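Local coordinates for protein similar to yteR (Bacilus subtilis) (Clostridium acetobutylicum, PDB 4WU0) that probably hydrolyses unsaturated rhamnogalacturonan fragments from pectin, as a family 105 glycoside hydrolase related to YteR, at residues 130-135 with 157-162; 165-168 with 173-176. One frame throughout, in Å; residues are numbered along the deposited sequence.

Contact 1 of 2, residues 130-135 with 157-162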
loop_
_atom_site.group_PDB
_atom_site.type_symbol
_atom_site.label_atom_id
_atom_site.label_comp_id
_atom_site.label_asym_id
_atom_site.label_seq_id
_atom_site.Cartn_x
_atom_site.Cartn_y
_atom_site.Cartn_z
ATOM N N ASP A 130 -0.165 7.172 -2.521
ATOM C CA ASP A 130 -1.087 6.083 -2.219
ATOM C C ASP A 130 -1.607 5.427 -3.496
ATOM O O ASP A 130 -1.749 4.210 -3.551
ATOM C CB ASP A 130 -2.336 6.547 -1.417
ATOM C CG ASP A 130 -2.033 7.460 -0.246
ATOM O OD1 ASP A 130 -1.204 8.359 -0.367
ATOM O OD2 ASP A 130 -2.677 7.288 0.818
ATOM N N GLY A 131 -1.945 6.236 -4.507
ATOM C CA GLY A 131 -2.570 5.748 -5.719
ATOM C C GLY A 131 -1.741 4.803 -6.556
ATOM O O GLY A 131 -2.280 3.999 -7.308
ATOM N N LEU A 132 -0.417 4.925 -6.473
ATOM C CA LEU A 132 0.449 4.026 -7.207
ATOM C C LEU A 132 0.272 2.597 -6.748
ATOM O O LEU A 132 0.425 1.673 -7.535
ATOM C CB LEU A 132 1.915 4.452 -7.076
ATOM C CG LEU A 132 2.353 5.544 -8.055
ATOM C CD1 LEU A 132 2.349 5.015 -9.478
ATOM C CD2 LEU A 132 1.492 6.797 -7.931
ATOM N N TYR A 133 -0.052 2.406 -5.474
ATOM C CA TYR A 133 -0.286 1.069 -4.939
ATOM C C TYR A 133 -1.681 0.593 -5.318
ATOM O O TYR A 133 -1.855 -0.567 -5.694
ATOM C CB TYR A 133 -0.169 1.061 -3.414
ATOM C CG TYR A 133 -0.310 -0.317 -2.820
ATOM C CD1 TYR A 133 0.708 -1.242 -2.936
ATOM C CD2 TYR A 133 -1.465 -0.701 -2.164
ATOM C CE1 TYR A 133 0.576 -2.484 -2.394
ATOM C CE2 TYR A 133 -1.601 -1.947 -1.616
ATOM C CZ TYR A 133 -0.579 -2.838 -1.720
ATOM O OH TYR A 133 -0.699 -4.095 -1.149
ATOM N N MET A 134 -2.673 1.483 -5.229
ATOM C CA MET A 134 -4.065 1.076 -5.465
ATOM C C MET A 134 -4.357 0.786 -6.931
ATOM O O MET A 134 -5.174 -0.087 -7.260
ATOM C CB MET A 134 -5.044 2.157 -5.011
ATOM C CG MET A 134 -4.740 2.770 -3.656
ATOM S SD MET A 134 -4.680 1.566 -2.346
ATOM C CE MET A 134 -4.068 2.624 -1.015
ATOM N N GLY A 135 -3.753 1.588 -7.797
ATOM C CA GLY A 135 -4.131 1.659 -9.201
ATOM C C GLY A 135 -3.123 0.995 -10.105
ATOM O O GLY A 135 -3.366 -0.088 -10.580
ATOM N N HIS A 157 5.674 3.794 -16.767
ATOM C CA HIS A 157 5.744 5.244 -16.987
ATOM C C HIS A 157 5.125 5.999 -15.810
ATOM O O HIS A 157 5.638 7.047 -15.378
ATOM C CB HIS A 157 5.004 5.587 -18.280
ATOM C CG HIS A 157 4.995 7.045 -18.617
ATOM N ND1 HIS A 157 6.096 7.705 -19.121
ATOM C CD2 HIS A 157 4.010 7.970 -18.528
ATOM C CE1 HIS A 157 5.785 8.969 -19.344
ATOM N NE2 HIS A 157 4.527 9.156 -18.986
ATOM N N GLN A 158 4.041 5.469 -15.252
ATOM C CA GLN A 158 3.412 6.144 -14.116
ATOM C C GLN A 158 4.320 6.171 -12.891
ATOM O O GLN A 158 4.407 7.184 -12.202
ATOM C CB GLN A 158 2.075 5.509 -13.782
ATOM C CG GLN A 158 1.118 5.642 -14.962
ATOM C CD GLN A 158 -0.317 5.616 -14.561
ATOM O OE1 GLN A 158 -0.717 6.255 -13.579
ATOM N NE2 GLN A 158 -1.120 4.867 -15.319
ATOM N N PHE A 159 5.025 5.077 -12.629
ATOM C CA PHE A 159 6.002 5.074 -11.546
ATOM C C PHE A 159 7.134 6.053 -11.774
ATOM O O PHE A 159 7.573 6.722 -10.839
ATOM C CB PHE A 159 6.603 3.677 -11.349
ATOM C CG PHE A 159 5.709 2.758 -10.579
ATOM C CD1 PHE A 159 5.754 2.739 -9.209
ATOM C CD2 PHE A 159 4.789 1.953 -11.230
ATOM C CE1 PHE A 159 4.922 1.914 -8.479
ATOM C CE2 PHE A 159 3.945 1.120 -10.514
ATOM C CZ PHE A 159 4.010 1.098 -9.138
ATOM N N ILE A 160 7.625 6.114 -13.012
ATOM C CA ILE A 160 8.763 6.963 -13.338
ATOM C C ILE A 160 8.415 8.451 -13.235
ATOM O O ILE A 160 9.184 9.236 -12.711
ATOM C CB ILE A 160 9.293 6.608 -14.733
ATOM C CG1 ILE A 160 9.978 5.244 -14.673
ATOM C CG2 ILE A 160 10.269 7.655 -15.252
ATOM C CD1 ILE A 160 10.235 4.584 -16.026
ATOM N N ILE A 161 7.256 8.819 -13.745
ATOM C CA ILE A 161 6.805 10.207 -13.689
ATOM C C ILE A 161 6.513 10.600 -12.240
ATOM O O ILE A 161 6.773 11.728 -11.836
ATOM C CB ILE A 161 5.564 10.414 -14.567
ATOM C CG1 ILE A 161 5.903 10.215 -16.041
ATOM C CG2 ILE A 161 4.944 11.804 -14.347
ATOM C CD1 ILE A 161 6.945 11.150 -16.587
ATOM N N THR A 162 5.953 9.678 -11.470
ATOM C CA THR A 162 5.674 9.976 -10.074
ATOM C C THR A 162 6.972 10.280 -9.333
ATOM O O THR A 162 7.057 11.242 -8.583
ATOM C CB THR A 162 4.893 8.834 -9.415
ATOM O OG1 THR A 162 3.618 8.734 -10.054
ATOM C CG2 THR A 162 4.702 9.066 -7.927
#

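Contact 2 of 2, residues 165-168 with 173-176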
loop_
_atom_site.group_PDB
_atom_site.type_symbol
_atom_site.label_atom_id
_atom_site.label_comp_id
_atom_site.label_asym_id
_atom_site.label_seq_id
_atom_site.Cartn_x
_atom_site.Cartn_y
_atom_site.Cartn_z
ATOM N N ASN A 165 8.319 13.794 -10.327
ATOM C CA ASN A 165 7.583 14.946 -9.822
ATOM C C ASN A 165 7.533 15.040 -8.307
ATOM O O ASN A 165 7.405 16.146 -7.780
ATOM C CB ASN A 165 6.148 14.960 -10.349
ATOM C CG ASN A 165 6.055 15.315 -11.840
ATOM O OD1 ASN A 165 6.730 16.214 -12.329
ATOM N ND2 ASN A 165 5.201 14.601 -12.553
ATOM N N LEU A 166 7.598 13.906 -7.600
ATOM C CA LEU A 166 7.376 13.924 -6.147
ATOM C C LEU A 166 8.632 13.790 -5.295
ATOM O O LEU A 166 8.569 13.983 -4.091
ATOM C CB LEU A 166 6.362 12.840 -5.726
ATOM C CG LEU A 166 4.897 13.205 -5.992
ATOM C CD1 LEU A 166 4.561 13.257 -7.485
ATOM C CD2 LEU A 166 3.961 12.263 -5.294
ATOM N N LYS A 167 9.767 13.476 -5.909
ATOM C CA LYS A 167 10.998 13.286 -5.150
ATOM C C LYS A 167 11.638 14.590 -4.692
ATOM O O LYS A 167 11.731 15.564 -5.453
ATOM C CB LYS A 167 12.025 12.502 -5.973
ATOM C CG LYS A 167 13.312 12.175 -5.205
ATOM C CD LYS A 167 14.274 11.314 -6.035
ATOM C CE LYS A 167 14.898 12.097 -7.193
ATOM N NZ LYS A 167 15.935 13.070 -6.741
ATOM N N ASP A 168 12.107 14.577 -3.449
ATOM C CA ASP A 168 12.958 15.626 -2.905
ATOM C C ASP A 168 14.412 15.275 -3.204
ATOM O O ASP A 168 14.894 14.233 -2.769
ATOM C CB ASP A 168 12.760 15.732 -1.396
ATOM C CG ASP A 168 13.754 16.649 -0.742
ATOM O OD1 ASP A 168 14.137 17.649 -1.381
ATOM O OD2 ASP A 168 14.162 16.384 0.415
ATOM N N LEU A 173 13.579 11.334 -0.295
ATOM C CA LEU A 173 12.221 10.945 0.042
ATOM C C LEU A 173 11.237 11.574 -0.944
ATOM O O LEU A 173 11.577 12.537 -1.641
ATOM C CB LEU A 173 11.904 11.358 1.479
ATOM C CG LEU A 173 12.772 10.730 2.574
ATOM C CD1 LEU A 173 12.533 11.426 3.898
ATOM C CD2 LEU A 173 12.494 9.231 2.739
ATOM N N LEU A 174 10.027 11.016 -1.013
ATOM C CA LEU A 174 8.976 11.548 -1.875
ATOM C C LEU A 174 7.838 12.095 -1.029
ATOM O O LEU A 174 7.407 11.481 -0.048
ATOM C CB LEU A 174 8.417 10.471 -2.826
ATOM C CG LEU A 174 9.256 10.076 -4.041
ATOM C CD1 LEU A 174 10.508 9.345 -3.632
ATOM C CD2 LEU A 174 8.445 9.225 -5.017
ATOM N N TYR A 175 7.376 13.276 -1.400
ATOM C CA TYR A 175 6.260 13.906 -0.723
ATOM C C TYR A 175 4.976 13.131 -0.971
ATOM O O TYR A 175 4.833 12.432 -1.967
ATOM C CB TYR A 175 6.091 15.344 -1.203
ATOM C CG TYR A 175 7.252 16.231 -0.882
ATOM C CD1 TYR A 175 7.335 16.881 0.334
ATOM C CD2 TYR A 175 8.275 16.420 -1.798
ATOM C CE1 TYR A 175 8.418 17.701 0.631
ATOM C CE2 TYR A 175 9.353 17.223 -1.497
ATOM C CZ TYR A 175 9.412 17.855 -0.285
ATOM O OH TYR A 175 10.479 18.669 0.007
ATOM N N HIS A 176 4.020 13.301 -0.068
ATOM C CA HIS A 176 2.753 12.581 -0.101
ATOM C C HIS A 176 1.988 12.813 -1.426
ATOM O O HIS A 176 1.506 11.870 -2.047
ATOM C CB HIS A 176 1.931 13.054 1.091
ATOM C CG HIS A 176 0.627 12.344 1.293
ATOM N ND1 HIS A 176 -0.199 12.637 2.358
ATOM C CD2 HIS A 176 -0.005 11.382 0.584
ATOM C CE1 HIS A 176 -1.283 11.890 2.290
ATOM N NE2 HIS A 176 -1.182 11.105 1.237
#

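Contact 1 of 2, residues 130-135 with 157-162
Leu132 of helix 129-146 reaches across to Phe159 and Thr162 of helix 152-166. The two helices are consecutive and antiparallel, in a fold expected to be the (alpha/alpha)6 barrel of this six-hairpin clan. Their short segments run at 174° to each other with axes 11.0 Å apart. That spacing is wide, and side chains bridge most of it.

Leu132 carries the contact and can be followed outward. Leu132 CB lies 4.2 Å from Phe159 CE1. Its first torsion (chi1 -83°) places CG opposite the carbonyl carbon, and from there the two methyls part. Leu132 CD1 sits over one face of the Phe159 ring, 4.0 Å from the centroid and 5° off the ring normal. This is a CH-pi contact centred on the ring. The same methyl also meets Gln158 O, the backbone carbonyl one residue earlier. Leu132 CD2 turns to Thr162, where it is 3.6 Å from OG1 and also touches CG2. Leu132 and Thr162 lie alongside each other, pointing opposite ways.

The Phe159 ring also touches Ala136 and Thr137, further along helix 129-146. Phe159 CZ lies 4.0 Å from Leu132 O, which is also hydrogen-bonded to Thr137 OG1. No hydrogen bond crosses between the segments. Gln158 OE1 is hydrogen-bonded to Phe117 N and NE2 to Asp154 OD1.

Thr162 turns its hydroxyl onto its own helix: OG1 donates to Gln158 O at 2.8 Å, while Thr162 N reaches that oxygen from the opposite face of the carbonyl plane.

Contact 2 of 2, residues 165-168 with 173-176
Tyr175 lays its side chain across Asp168 where helix 152-166 gives way to a tight return of the chain. The two segments are joined by a single antiparallel beta bridge, Lys167 with Leu174 as a non-hydrogen-bonded pair. Lys167 CA and Leu174 CA are 4.2 Å apart.

The Asp168 carboxylate plane is turned 51° from that of the Tyr175 ring. The ring comes to the methylene of Asp168, and Tyr175 CE2 lies 3.7 Å from Asp168 CB. The carboxylate itself turns back into the turn, with OD2 hydrogen-bonded to Thr171 OG1 and OD1 to Lys170 N. Leu166 CD2 packs 3.4 Å from Tyr175 O, and Leu166 CB touches Leu174 CD2. Leu174 CG, set beside its own backbone N (chi1 -76°), lies against Lys167 CA at 3.8 Å. The Lys167 chain kinks near its end, and its NZ is hydrogen-bonded to Asn169 OD1. Leu173 and Leu174 both pack on helix 223-240, and Leu174 also meets helix 199-215.

Two backbone bonds flank the bridge. Asp168 N donates to Leu173 O at 2.8 Å, almost straight at the hydrogen (172°). Leu166 O has a busier setting at the edge of the Tyr175 ring, near its plane. Leu166 O accepts from Tyr175 N at 3.0 Å, and Leu174 CA makes a CA-H...O contact with the same oxygen at 3.3 Å.

The two contacts follow each other along the chain and share helix 152-166. Contact 1 pairs the middle of that helix with helix 129-146. Contact 2 lies at its C-terminal end, where the chain turns back toward strand 177-179. Their centres are 12 Å apart, on the same side of the chain's centre. Contact 1 is buried; contact 2 is partly buried and farther out. The strand that follows contact 2 pairs antiparallel with strand 126-128, which leads into helix 129-146. The path thus returns to the start of helix 129-146. There Asp130 OD1 and His176 NE2 pack 3.2 Å apart, so that segments 130-135 and 173-176 touch.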